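Local coordinates for alginase (Pseudoalteromonas, PDB 4Q8K), which probably cleaves alginate by beta-elimination, as a polysaccharide lyase of family 18, at residues D155-N160 with R188-V193; V212-S217 with S355-T360; V262-T267 with F305-E310; F285-V290 with V298-N303. All coordinates share one frame; numbering follows the deposited sequence.

Interaction 1: residues D155-N160 with R188-V193; sequences DLEGDN and RHEYKV. With SO4 (sulfate ion), chain D.
Within one sheet of the alginate-lyase jelly roll, D155 to E157 pairs antiparallel with E190 to K192; D155 with K192 and E157 with E190 are the hydrogen-bonded pairs, D155 N lying 2.8 Å from K192 O. The face bearing these four side chains is charged. E157 and E190 run side by side in the same direction, bringing E157 OE2 within 2.5 Å of E190 OE1; the latter also has K318 as a salt-bridge partner. E157 OE1 instead takes R188 NH1 in a 3.1 Å salt bridge, met on the syn side but 26° out of the carboxylate plane. A water joins this oxygen to K192 NZ, whose long, straight chain crosses E157 at about a right angle. Bent at chi3 (59°), R188 turns the edge of its guanidinium to a sulfate, probably from the crystallisation liquor, NH1 standing 2.9 Å from O3. On the other face L156 CD1 rests over the Y191 ring, 4.1 Å from its centroid in a CH-pi contact. The R-H-E-Y-K run carried by strand 186-193 is consistent with the R-x-E-x-R-like motif that, in related jelly-roll alginate lyases, lines the substrate cleft.

Interaction 2: residues V212-S217 with S355-T360; sequences VKVEMS and SKVTMT
V212 and V357 meet on the tightly packed face of an antiparallel strand pair, where V212 CG1 touches V357 CG1 at 3.7 Å. Both valines place CG1 anti to the backbone N (chi1 -176° and 175°), and their short branched side chains suit a buried face between closely spaced strands. V214 and M359 extend this apolar layer more loosely. At its end the flexible M216, extended through chi1 and chi2 (155°), carries SD to 3.5 Å from S355 OG, a buried hydroxyl whose polar partner is N321; the bend at chi3 only turns the terminal CE. The backbone between the faces is regular: K213 N and T358 O are 2.9 Å apart, the return bond is equally short, and E215 and K356 form the next hydrogen-bonded pair.

The opposite face, with K213, E215, K356 and T358, is partly exposed and held largely through water. E215 and K356 lie alongside each other pointing the same way, E215 OE2 only 3.5 Å from the methylene K356 CD, while OE2 and K356 NZ stay 4.7 Å apart. One water joins E215 OE1 to K356 NZ; another sits among E215 OE2, K356 O and T358 OG1.

In the seven-stranded sheet, strand 284-292 pairs with the far side of strand 204-216, and strand 169-172 with that of strand 355-368; L323 of strand 321-324 packs against M216 and S355 from the other sheet.

Interaction 3: residues V262-T267 with F305-E310; sequences VRLRNT and FGIPVE
Strand segments 262-265 and 305-308 run nearly parallel, 11° apart with their axes 7.8 Å from each other, so V262 and L264 face F305 and I307 across a layer of side chains and not through a backbone ladder. They belong to the two different sheets of the jelly roll, and this contact lies where those sheets come together at one side of the sandwich. L264 does most of the filling: CG is turned anti to the carbonyl carbon (chi1 -59°), CD1 reaches obliquely to the F305 ring, 3.7 Å from CE2, and CB meets I307 CD1 at 3.8 Å. V262 CG1 touches the same ring at CD2, and F274 stacks on F305. Aliphatic and aromatic groups suit a layer that is apolar though only partly buried. Past the strands the chains converge: E310 N donates to R265 O at 3.0 Å, from 27° out of the carbonyl plane. R265 and E310 then lie side by side, pointing the same way, but the guanidinium is engaged elsewhere, with E271 and with the carbonyls of G269 and T234. T267 and P308, at the exposed end, are joined by a water that accepts from T267 N at 3.1 Å and donates to P308 O at 2.7 Å.

Interaction 4: residues F285-V290 with V298-N303; sequences FNLRVV and VTAFGN
F285 sets its CB over the face of the F301 ring, 3.9 Å from the centroid and 24° off the normal, a CH-pi contact. The two rings are nearly parallel, 16° between planes, but slid so far that they barely overlap, with centroids 4.9 Å apart; F301 CE2 reaches over the rim of the F285 ring. The chi1 of F285 (67°) puts its ring between the backbone N and the carbonyl carbon, beside A300, whose CB is 3.9 Å from F285 CD2; the small alanine fits beside so bulky a neighbour. F301 and G302 occupy the middle positions of a type I' turn from A300 to N303, both with positive phi, which G302, lacking a side chain, adopts easily.

Further along the hairpin of strands 284-292 and 295-300, R288 and T299 form a hydrogen-bonded pair, T299 N lying 2.8 Å from R288 O. On the buried face L287 CD1 meets V298 CG1 at 3.8 Å, and V289 and V298 touch beyond it. The other side is wetter. A water links R288 O with T299 OG1, which also bonds S304, while N286 ND2 gives one proton to water and another to E209.

Only R288 and T299 are directly hydrogen-bonded across these segments, so toward the turn the two chains are held by the packing of F285 with F301 and A300 and by bridging waters.

Interactions 2 and 4 are neighbours in the seven-stranded sheet: V212 N and F285 O are 2.7 Å apart where strands 204-216 and 284-292 meet, and V212 CG2 packs on L287 CB. Interaction 4 passes in turn to interaction 3, through F305 O and V298 N, 2.8 Å apart, and V262 against V298. Interaction 1 stands apart, its centre about 24 Å from that of interaction 3, across the middle of the chain. It and interaction 2 are buried, while 3 and 4 are partly exposed. Chemistry follows place: interaction 1 is dominated by charge, 2 and 4 divide into apolar and watered faces, and 3 joins two sheets mainly by apolar packing.

Interaction 1: residues D155-N160 with R188-V193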
loop_
_atom_site.group_PDB
_atom_site.type_symbol
_atom_site.label_atom_id
_atom_site.label_comp_id
_atom_site.label_asym_id
_atom_site.label_seq_id
_atom_site.Cartn_x
_atom_site.Cartn_y
_atom_site.Cartn_z
ATOM N N ASP A 155 -5.900 8.620 10.249
ATOM C CA ASP A 155 -6.711 9.570 9.477
ATOM C C ASP A 155 -7.103 8.932 8.158
ATOM O O ASP A 155 -6.306 8.201 7.565
ATOM C CB ASP A 155 -5.918 10.830 9.161
ATOM C CG ASP A 155 -5.828 11.774 10.337
ATOM O OD1 ASP A 155 -6.662 11.654 11.252
ATOM O OD2 ASP A 155 -4.930 12.634 10.348
ATOM N N LEU A 156 -8.311 9.224 7.685
ATOM C CA LEU A 156 -8.810 8.639 6.441
ATOM C C LEU A 156 -8.518 9.522 5.227
ATOM O O LEU A 156 -8.683 10.734 5.281
ATOM C CB LEU A 156 -10.314 8.360 6.544
ATOM C CG LEU A 156 -11.012 7.834 5.281
ATOM C CD1 LEU A 156 -10.416 6.491 4.872
ATOM C CD2 LEU A 156 -12.519 7.704 5.495
ATOM N N GLU A 157 -8.071 8.895 4.142
ATOM C CA GLU A 157 -7.858 9.570 2.867
ATOM C C GLU A 157 -8.838 8.966 1.883
ATOM O O GLU A 157 -8.674 7.820 1.461
ATOM C CB GLU A 157 -6.428 9.347 2.351
ATOM C CG GLU A 157 -5.320 9.836 3.259
ATOM C CD GLU A 157 -3.971 9.290 2.839
ATOM O OE1 GLU A 157 -3.220 10.001 2.133
ATOM O OE2 GLU A 157 -3.673 8.141 3.212
ATOM N N GLY A 158 -9.858 9.739 1.515
ATOM C CA GLY A 158 -10.930 9.231 0.683
ATOM C C GLY A 158 -12.152 8.934 1.529
ATOM O O GLY A 158 -12.346 7.812 1.996
ATOM N N ASP A 159 -12.970 9.949 1.726
ATOM C CA ASP A 159 -14.073 9.898 2.644
ATOM C C ASP A 159 -15.215 9.023 2.180
ATOM O O ASP A 159 -15.887 8.407 2.959
ATOM C CB ASP A 159 -14.593 11.317 2.895
ATOM C CG ASP A 159 -13.656 12.136 3.673
ATOM O OD1 ASP A 159 -13.217 11.680 4.703
ATOM O OD2 ASP A 159 -13.338 13.232 3.272
ATOM N N ASN A 160 -15.428 8.989 0.882
ATOM C CA ASN A 160 -16.523 8.203 0.366
ATOM C C ASN A 160 -16.197 7.318 -0.795
ATOM O O ASN A 160 -15.663 7.768 -1.737
ATOM C CB ASN A 160 -17.714 9.085 0.014
ATOM C CG ASN A 160 -18.981 8.274 -0.148
ATOM O OD1 ASN A 160 -19.742 8.074 0.798
ATOM N ND2 ASN A 160 -19.200 7.787 -1.338
ATOM N N ARG A 188 -6.175 7.174 -4.506
ATOM C CA ARG A 188 -6.025 6.347 -3.310
ATOM C C ARG A 188 -7.274 6.269 -2.445
ATOM O O ARG A 188 -8.152 7.144 -2.484
ATOM C CB ARG A 188 -4.835 6.804 -2.455
ATOM C CG ARG A 188 -5.145 8.008 -1.575
ATOM C CD ARG A 188 -3.901 8.566 -0.922
ATOM N NE ARG A 188 -2.903 8.974 -1.904
ATOM C CZ ARG A 188 -1.738 9.536 -1.606
ATOM N NH1 ARG A 188 -1.397 9.756 -0.339
ATOM N NH2 ARG A 188 -0.906 9.879 -2.581
ATOM N N HIS A 189 -7.327 5.199 -1.660
ATOM C CA HIS A 189 -8.298 5.034 -0.590
ATOM C C HIS A 189 -7.489 4.377 0.523
ATOM O O HIS A 189 -7.126 3.210 0.411
ATOM C CB HIS A 189 -9.421 4.122 -1.031
ATOM C CG HIS A 189 -10.703 4.344 -0.290
ATOM N ND1 HIS A 189 -11.781 3.502 -0.409
ATOM C CD2 HIS A 189 -11.068 5.313 0.584
ATOM C CE1 HIS A 189 -12.773 3.949 0.350
ATOM N NE2 HIS A 189 -12.365 5.046 0.959
ATOM N N GLU A 190 -7.196 5.126 1.583
ATOM C CA GLU A 190 -6.081 4.779 2.451
ATOM C C GLU A 190 -6.221 5.373 3.850
ATOM O O GLU A 190 -6.824 6.442 4.029
ATOM C CB GLU A 190 -4.828 5.344 1.786
ATOM C CG GLU A 190 -3.500 5.029 2.409
ATOM C CD GLU A 190 -2.380 5.613 1.574
ATOM O OE1 GLU A 190 -2.120 6.835 1.676
ATOM O OE2 GLU A 190 -1.777 4.853 0.797
ATOM N N TYR A 191 -5.655 4.679 4.836
ATOM C CA TYR A 191 -5.538 5.221 6.185
ATOM C C TYR A 191 -4.075 5.564 6.448
ATOM O O TYR A 191 -3.178 4.876 5.959
ATOM C CB TYR A 191 -5.990 4.197 7.224
ATOM C CG TYR A 191 -7.484 3.998 7.350
ATOM C CD1 TYR A 191 -8.285 4.961 7.955
ATOM C CD2 TYR A 191 -8.090 2.831 6.899
ATOM C CE1 TYR A 191 -9.641 4.768 8.089
ATOM C CE2 TYR A 191 -9.443 2.632 7.021
ATOM C CZ TYR A 191 -10.216 3.604 7.620
ATOM O OH TYR A 191 -11.569 3.409 7.740
ATOM N N LYS A 192 -3.831 6.613 7.231
ATOM C CA LYS A 192 -2.471 7.007 7.576
ATOM C C LYS A 192 -2.352 7.377 9.052
ATOM O O LYS A 192 -3.247 8.001 9.613
ATOM C CB LYS A 192 -2.021 8.189 6.713
ATOM C CG LYS A 192 -2.967 9.386 6.780
ATOM C CD LYS A 192 -2.407 10.597 6.054
ATOM C CE LYS A 192 -3.397 11.773 6.139
ATOM N NZ LYS A 192 -2.852 12.989 5.462
ATOM N N VAL A 193 -1.249 6.992 9.688
ATOM C CA VAL A 193 -1.020 7.425 11.059
ATOM C C VAL A 193 -1.039 8.949 11.107
ATOM O O VAL A 193 -0.340 9.615 10.339
ATOM C CB VAL A 193 0.318 6.895 11.609
ATOM C CG1 VAL A 193 0.608 7.471 12.997
ATOM C CG2 VAL A 193 0.324 5.359 11.647
HETATM S S SO4 D . 1.965 11.950 -0.987
HETATM O O1 SO4 D . 2.336 13.299 -0.552
HETATM O O2 SO4 D . 3.158 11.102 -0.955
HETATM O O3 SO4 D . 0.927 11.434 -0.098
HETATM O O4 SO4 D . 1.457 12.009 -2.351
HETATM O O HOH W 1 -2.660 12.734 2.602
#

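Interaction 2: residues V212-S217 with S355-T360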
loop_
_atom_site.group_PDB
_atom_site.type_symbol
_atom_site.label_atom_id
_atom_site.label_comp_id
_atom_site.label_asym_id
_atom_site.label_seq_id
_atom_site.Cartn_x
_atom_site.Cartn_y
_atom_site.Cartn_z
ATOM N N VAL A 212 -5.854 -10.166 3.385
ATOM C CA VAL A 212 -6.051 -9.264 2.262
ATOM C C VAL A 212 -6.561 -9.977 1.021
ATOM O O VAL A 212 -5.891 -10.856 0.480
ATOM C CB VAL A 212 -4.729 -8.536 1.880
ATOM C CG1 VAL A 212 -4.983 -7.526 0.760
ATOM C CG2 VAL A 212 -4.110 -7.854 3.082
ATOM N N LYS A 213 -7.742 -9.577 0.559
ATOM C CA LYS A 213 -8.270 -10.082 -0.706
ATOM C C LYS A 213 -8.148 -8.980 -1.749
ATOM O O LYS A 213 -8.450 -7.822 -1.471
ATOM C CB LYS A 213 -9.723 -10.536 -0.542
ATOM C CG LYS A 213 -10.389 -11.036 -1.816
ATOM C CD LYS A 213 -11.842 -11.442 -1.555
ATOM C CE LYS A 213 -12.564 -11.799 -2.852
ATOM N NZ LYS A 213 -13.966 -12.276 -2.637
ATOM N N VAL A 214 -7.683 -9.325 -2.943
ATOM C CA VAL A 214 -7.508 -8.321 -3.982
ATOM C C VAL A 214 -8.282 -8.719 -5.226
ATOM O O VAL A 214 -8.147 -9.833 -5.714
ATOM C CB VAL A 214 -6.013 -8.110 -4.339
ATOM C CG1 VAL A 214 -5.870 -7.046 -5.410
ATOM C CG2 VAL A 214 -5.201 -7.721 -3.097
ATOM N N GLU A 215 -9.127 -7.812 -5.705
ATOM C CA GLU A 215 -9.840 -8.007 -6.960
ATOM C C GLU A 215 -9.494 -6.811 -7.831
ATOM O O GLU A 215 -9.775 -5.669 -7.461
ATOM C CB GLU A 215 -11.346 -8.064 -6.724
ATOM C CG GLU A 215 -11.809 -9.215 -5.844
ATOM C CD GLU A 215 -13.226 -9.004 -5.341
ATOM O OE1 GLU A 215 -14.170 -9.422 -6.044
ATOM O OE2 GLU A 215 -13.400 -8.397 -4.259
ATOM N N MET A 216 -8.854 -7.059 -8.969
ATOM C CA MET A 216 -8.356 -5.957 -9.789
ATOM C C MET A 216 -8.197 -6.361 -11.249
ATOM O O MET A 216 -7.794 -7.485 -11.549
ATOM C CB MET A 216 -7.017 -5.443 -9.243
ATOM C CG MET A 216 -6.397 -4.291 -10.033
ATOM S SD MET A 216 -5.271 -3.242 -9.071
ATOM C CE MET A 216 -4.073 -4.445 -8.480
ATOM N N SER A 217 -8.492 -5.422 -12.145
ATOM C CA SER A 217 -8.326 -5.637 -13.582
ATOM C C SER A 217 -6.895 -5.990 -13.962
ATOM O O SER A 217 -5.940 -5.513 -13.345
ATOM C CB SER A 217 -8.713 -4.372 -14.347
ATOM O OG SER A 217 -9.993 -3.915 -13.968
ATOM N N SER A 355 -10.715 -2.349 -8.855
ATOM C CA SER A 355 -9.580 -2.346 -7.933
ATOM C C SER A 355 -10.100 -2.254 -6.508
ATOM O O SER A 355 -10.299 -1.162 -5.971
ATOM C CB SER A 355 -8.615 -1.199 -8.217
ATOM O OG SER A 355 -7.493 -1.255 -7.331
ATOM N N LYS A 356 -10.333 -3.417 -5.914
ATOM C CA LYS A 356 -10.929 -3.494 -4.596
ATOM C C LYS A 356 -10.034 -4.315 -3.683
ATOM O O LYS A 356 -9.846 -5.512 -3.902
ATOM C CB LYS A 356 -12.316 -4.135 -4.673
ATOM C CG LYS A 356 -12.997 -4.274 -3.316
ATOM C CD LYS A 356 -14.265 -5.099 -3.403
ATOM C CE LYS A 356 -15.345 -4.354 -4.175
ATOM N NZ LYS A 356 -16.663 -5.039 -4.082
ATOM N N VAL A 357 -9.478 -3.659 -2.670
ATOM C CA VAL A 357 -8.714 -4.353 -1.634
ATOM C C VAL A 357 -9.585 -4.506 -0.380
ATOM O O VAL A 357 -10.029 -3.518 0.206
ATOM C CB VAL A 357 -7.394 -3.629 -1.299
ATOM C CG1 VAL A 357 -6.668 -4.315 -0.132
ATOM C CG2 VAL A 357 -6.483 -3.587 -2.522
ATOM N N THR A 358 -9.834 -5.751 0.011
ATOM C CA THR A 358 -10.670 -6.043 1.170
ATOM C C THR A 358 -9.796 -6.577 2.295
ATOM O O THR A 358 -9.075 -7.552 2.110
ATOM C CB THR A 358 -11.745 -7.091 0.834
ATOM O OG1 THR A 358 -12.567 -6.611 -0.236
ATOM C CG2 THR A 358 -12.626 -7.366 2.043
ATOM N N MET A 359 -9.858 -5.937 3.456
ATOM C CA MET A 359 -9.031 -6.365 4.573
ATOM C C MET A 359 -9.876 -6.805 5.754
ATOM O O MET A 359 -10.775 -6.088 6.180
ATOM C CB MET A 359 -8.082 -5.244 4.996
ATOM C CG MET A 359 -7.015 -4.952 3.981
ATOM S SD MET A 359 -5.745 -3.864 4.610
ATOM C CE MET A 359 -4.904 -3.412 3.092
ATOM N N THR A 360 -9.577 -7.999 6.259
ATOM C CA THR A 360 -10.264 -8.585 7.395
ATOM C C THR A 360 -9.219 -9.081 8.394
ATOM O O THR A 360 -8.013 -9.065 8.106
ATOM C CB THR A 360 -11.134 -9.775 6.963
ATOM O OG1 THR A 360 -10.348 -10.679 6.175
ATOM C CG2 THR A 360 -12.343 -9.297 6.137
HETATM O O HOH W 2 -11.435 -7.448 -2.635
HETATM O O HOH W 3 -16.040 -7.326 -5.983
#

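Interaction 3: residues V262-T267 with F305-E310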
loop_
_atom_site.group_PDB
_atom_site.type_symbol
_atom_site.label_atom_id
_atom_site.label_comp_id
_atom_site.label_asym_id
_atom_site.label_seq_id
_atom_site.Cartn_x
_atom_site.Cartn_y
_atom_site.Cartn_z
ATOM N N VAL A 262 7.794 -6.441 -1.971
ATOM C CA VAL A 262 8.076 -5.328 -1.100
ATOM C C VAL A 262 9.325 -4.593 -1.553
ATOM O O VAL A 262 10.278 -5.201 -2.058
ATOM C CB VAL A 262 8.227 -5.806 0.364
ATOM C CG1 VAL A 262 9.391 -6.798 0.479
ATOM C CG2 VAL A 262 8.435 -4.615 1.282
ATOM N N ARG A 263 9.317 -3.274 -1.405
ATOM C CA ARG A 263 10.551 -2.506 -1.517
ATOM C C ARG A 263 10.813 -1.876 -0.169
ATOM O O ARG A 263 9.908 -1.256 0.416
ATOM C CB ARG A 263 10.416 -1.392 -2.554
ATOM C CG ARG A 263 10.355 -1.884 -3.977
ATOM C CD ARG A 263 10.150 -0.743 -4.965
ATOM N NE ARG A 263 10.457 -1.212 -6.311
ATOM C CZ ARG A 263 11.658 -1.105 -6.864
ATOM N NH1 ARG A 263 12.641 -0.524 -6.190
ATOM N NH2 ARG A 263 11.873 -1.580 -8.084
ATOM N N LEU A 264 12.048 -2.030 0.301
ATOM C CA LEU A 264 12.518 -1.454 1.555
ATOM C C LEU A 264 13.720 -0.556 1.300
ATOM O O LEU A 264 14.708 -0.984 0.702
ATOM C CB LEU A 264 12.921 -2.562 2.539
ATOM C CG LEU A 264 11.818 -3.549 2.913
ATOM C CD1 LEU A 264 12.377 -4.661 3.821
ATOM C CD2 LEU A 264 10.675 -2.820 3.600
ATOM N N ARG A 265 13.655 0.686 1.767
ATOM C CA ARG A 265 14.781 1.594 1.580
ATOM C C ARG A 265 15.845 1.388 2.661
ATOM O O ARG A 265 15.599 1.646 3.837
ATOM C CB ARG A 265 14.298 3.043 1.570
ATOM C CG ARG A 265 15.334 4.023 1.055
ATOM C CD ARG A 265 14.724 5.406 0.797
ATOM N NE ARG A 265 13.691 5.411 -0.245
ATOM C CZ ARG A 265 13.942 5.412 -1.554
ATOM N NH1 ARG A 265 12.943 5.427 -2.430
ATOM N NH2 ARG A 265 15.193 5.392 -1.993
ATOM N N ASN A 266 17.024 0.918 2.269
ATOM C CA ASN A 266 18.063 0.626 3.256
ATOM C C ASN A 266 18.740 1.869 3.849
ATOM O O ASN A 266 18.389 3.005 3.505
ATOM C CB ASN A 266 19.081 -0.410 2.738
ATOM C CG ASN A 266 19.930 0.096 1.567
ATOM O OD1 ASN A 266 20.335 -0.691 0.705
ATOM N ND2 ASN A 266 20.230 1.387 1.550
ATOM N N THR A 267 19.696 1.647 4.747
ATOM C CA THR A 267 20.347 2.735 5.470
ATOM C C THR A 267 21.237 3.585 4.564
ATOM O O THR A 267 21.629 4.689 4.935
ATOM C CB THR A 267 21.180 2.216 6.671
ATOM O OG1 THR A 267 22.146 1.261 6.218
ATOM C CG2 THR A 267 20.281 1.569 7.706
ATOM N N PHE A 305 10.834 -11.117 4.395
ATOM C CA PHE A 305 12.023 -10.342 4.099
ATOM C C PHE A 305 12.015 -9.109 4.993
ATOM O O PHE A 305 10.962 -8.504 5.208
ATOM C CB PHE A 305 12.037 -9.935 2.616
ATOM C CG PHE A 305 13.208 -9.067 2.233
ATOM C CD1 PHE A 305 14.492 -9.578 2.222
ATOM C CD2 PHE A 305 13.020 -7.737 1.881
ATOM C CE1 PHE A 305 15.570 -8.783 1.875
ATOM C CE2 PHE A 305 14.099 -6.933 1.531
ATOM C CZ PHE A 305 15.369 -7.455 1.516
ATOM N N GLY A 306 13.187 -8.740 5.502
ATOM C CA GLY A 306 13.332 -7.553 6.323
ATOM C C GLY A 306 14.766 -7.071 6.424
ATOM O O GLY A 306 15.694 -7.883 6.374
ATOM N N ILE A 307 14.938 -5.757 6.579
ATOM C CA ILE A 307 16.242 -5.129 6.777
ATOM C C ILE A 307 16.113 -3.884 7.652
ATOM O O ILE A 307 15.014 -3.361 7.839
ATOM C CB ILE A 307 16.870 -4.654 5.444
ATOM C CG1 ILE A 307 15.994 -3.569 4.808
ATOM C CG2 ILE A 307 17.114 -5.827 4.500
ATOM C CD1 ILE A 307 16.528 -3.055 3.502
ATOM N N PRO A 308 17.242 -3.400 8.189
ATOM C CA PRO A 308 17.208 -2.068 8.800
ATOM C C PRO A 308 16.942 -1.055 7.695
ATOM O O PRO A 308 17.474 -1.209 6.600
ATOM C CB PRO A 308 18.628 -1.896 9.356
ATOM C CG PRO A 308 19.160 -3.310 9.514
ATOM C CD PRO A 308 18.550 -4.061 8.356
ATOM N N VAL A 309 16.137 -0.039 7.974
ATOM C CA VAL A 309 15.776 0.929 6.940
ATOM C C VAL A 309 16.327 2.315 7.255
ATOM O O VAL A 309 16.662 2.613 8.401
ATOM C CB VAL A 309 14.255 1.013 6.770
ATOM C CG1 VAL A 309 13.686 -0.320 6.296
ATOM C CG2 VAL A 309 13.593 1.441 8.072
ATOM N N GLU A 310 16.437 3.158 6.231
ATOM C CA GLU A 310 16.854 4.540 6.447
ATOM C C GLU A 310 15.846 5.206 7.372
ATOM O O GLU A 310 14.642 5.155 7.134
ATOM C CB GLU A 310 16.938 5.304 5.124
ATOM C CG GLU A 310 17.541 6.705 5.262
ATOM C CD GLU A 310 17.875 7.345 3.918
ATOM O OE1 GLU A 310 16.973 7.447 3.064
ATOM O OE2 GLU A 310 19.044 7.739 3.713
HETATM O O HOH W 4 19.967 -1.299 5.644
#

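Interaction 4: residues F285-V290 with V298-N303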
loop_
_atom_site.group_PDB
_atom_site.type_symbol
_atom_site.label_atom_id
_atom_site.label_comp_id
_atom_site.label_asym_id
_atom_site.label_seq_id
_atom_site.Cartn_x
_atom_site.Cartn_y
_atom_site.Cartn_z
ATOM N N PHE A 285 -4.566 -13.363 0.677
ATOM C CA PHE A 285 -3.318 -13.741 1.341
ATOM C C PHE A 285 -3.208 -13.046 2.689
ATOM O O PHE A 285 -4.001 -12.156 3.003
ATOM C CB PHE A 285 -2.107 -13.422 0.459
ATOM C CG PHE A 285 -1.872 -11.939 0.232
ATOM C CD1 PHE A 285 -2.526 -11.257 -0.774
ATOM C CD2 PHE A 285 -0.952 -11.244 1.008
ATOM C CE1 PHE A 285 -2.289 -9.902 -0.983
ATOM C CE2 PHE A 285 -0.710 -9.905 0.804
ATOM C CZ PHE A 285 -1.373 -9.225 -0.195
ATOM N N ASN A 286 -2.235 -13.464 3.492
ATOM C CA ASN A 286 -2.009 -12.842 4.783
ATOM C C ASN A 286 -0.825 -11.897 4.722
ATOM O O ASN A 286 0.239 -12.248 4.203
ATOM C CB ASN A 286 -1.771 -13.912 5.855
ATOM C CG ASN A 286 -1.885 -13.362 7.265
ATOM O OD1 ASN A 286 -2.991 -13.155 7.770
ATOM N ND2 ASN A 286 -0.747 -13.128 7.912
ATOM N N LEU A 287 -1.015 -10.692 5.249
ATOM C CA LEU A 287 0.034 -9.685 5.266
ATOM C C LEU A 287 0.424 -9.321 6.694
ATOM O O LEU A 287 -0.424 -8.978 7.508
ATOM C CB LEU A 287 -0.417 -8.417 4.529
ATOM C CG LEU A 287 0.594 -7.266 4.505
ATOM C CD1 LEU A 287 1.836 -7.623 3.717
ATOM C CD2 LEU A 287 -0.068 -6.017 3.906
ATOM N N ARG A 288 1.712 -9.396 6.993
ATOM C CA ARG A 288 2.216 -8.928 8.283
ATOM C C ARG A 288 3.402 -7.996 8.078
ATOM O O ARG A 288 4.405 -8.373 7.475
ATOM C CB ARG A 288 2.609 -10.099 9.200
ATOM C CG ARG A 288 2.976 -9.669 10.622
ATOM C CD ARG A 288 2.985 -10.866 11.589
ATOM N NE ARG A 288 3.095 -10.448 12.988
ATOM C CZ ARG A 288 4.237 -10.444 13.662
ATOM N NH1 ARG A 288 4.284 -10.048 14.930
ATOM N NH2 ARG A 288 5.344 -10.846 13.057
ATOM N N VAL A 289 3.279 -6.776 8.584
ATOM C CA VAL A 289 4.343 -5.793 8.487
ATOM C C VAL A 289 4.765 -5.416 9.891
ATOM O O VAL A 289 3.936 -5.000 10.699
ATOM C CB VAL A 289 3.864 -4.520 7.751
ATOM C CG1 VAL A 289 4.978 -3.497 7.673
ATOM C CG2 VAL A 289 3.369 -4.878 6.360
ATOM N N VAL A 290 6.051 -5.570 10.178
ATOM C CA VAL A 290 6.582 -5.206 11.484
ATOM C C VAL A 290 7.676 -4.166 11.348
ATOM O O VAL A 290 8.589 -4.321 10.541
ATOM C CB VAL A 290 7.170 -6.435 12.208
ATOM C CG1 VAL A 290 7.658 -6.040 13.592
ATOM C CG2 VAL A 290 6.137 -7.555 12.282
ATOM N N VAL A 298 8.495 -7.708 6.322
ATOM C CA VAL A 298 7.209 -7.993 5.699
ATOM C C VAL A 298 7.084 -9.482 5.434
ATOM O O VAL A 298 8.024 -10.102 4.929
ATOM C CB VAL A 298 7.044 -7.228 4.371
ATOM C CG1 VAL A 298 5.663 -7.502 3.754
ATOM C CG2 VAL A 298 7.241 -5.745 4.604
ATOM N N THR A 299 5.929 -10.047 5.779
ATOM C CA THR A 299 5.659 -11.456 5.544
ATOM C C THR A 299 4.340 -11.633 4.794
ATOM O O THR A 299 3.317 -11.055 5.170
ATOM C CB THR A 299 5.581 -12.246 6.867
ATOM O OG1 THR A 299 6.812 -12.110 7.582
ATOM C CG2 THR A 299 5.287 -13.712 6.616
ATOM N N ALA A 300 4.374 -12.422 3.727
ATOM C CA ALA A 300 3.172 -12.781 2.992
ATOM C C ALA A 300 3.423 -14.068 2.219
ATOM O O ALA A 300 4.547 -14.314 1.773
ATOM C CB ALA A 300 2.742 -11.646 2.055
ATOM N N PHE A 301 2.389 -14.896 2.089
ATOM C CA PHE A 301 2.502 -16.204 1.432
ATOM C C PHE A 301 3.553 -17.081 2.110
ATOM O O PHE A 301 4.176 -17.919 1.454
ATOM C CB PHE A 301 2.870 -16.062 -0.049
ATOM C CG PHE A 301 1.920 -15.197 -0.832
ATOM C CD1 PHE A 301 0.805 -15.745 -1.445
ATOM C CD2 PHE A 301 2.151 -13.834 -0.956
ATOM C CE1 PHE A 301 -0.070 -14.943 -2.178
ATOM C CE2 PHE A 301 1.274 -13.026 -1.675
ATOM C CZ PHE A 301 0.169 -13.586 -2.287
ATOM N N GLY A 302 3.757 -16.877 3.407
ATOM C CA GLY A 302 4.747 -17.642 4.158
ATOM C C GLY A 302 6.193 -17.219 3.941
ATOM O O GLY A 302 7.112 -17.802 4.530
ATOM N N ASN A 303 6.393 -16.210 3.092
ATOM C CA ASN A 303 7.715 -15.687 2.785
ATOM C C ASN A 303 7.981 -14.395 3.531
ATOM O O ASN A 303 7.124 -13.511 3.578
ATOM C CB ASN A 303 7.860 -15.431 1.277
ATOM C CG ASN A 303 7.908 -16.714 0.468
ATOM O OD1 ASN A 303 7.261 -16.832 -0.581
ATOM N ND2 ASN A 303 8.679 -17.679 0.941
HETATM O O HOH W 5 -0.469 -15.789 2.899
HETATM O O HOH W 6 1.789 -13.169 6.758
HETATM O O HOH W 7 6.666 -9.883 9.036
#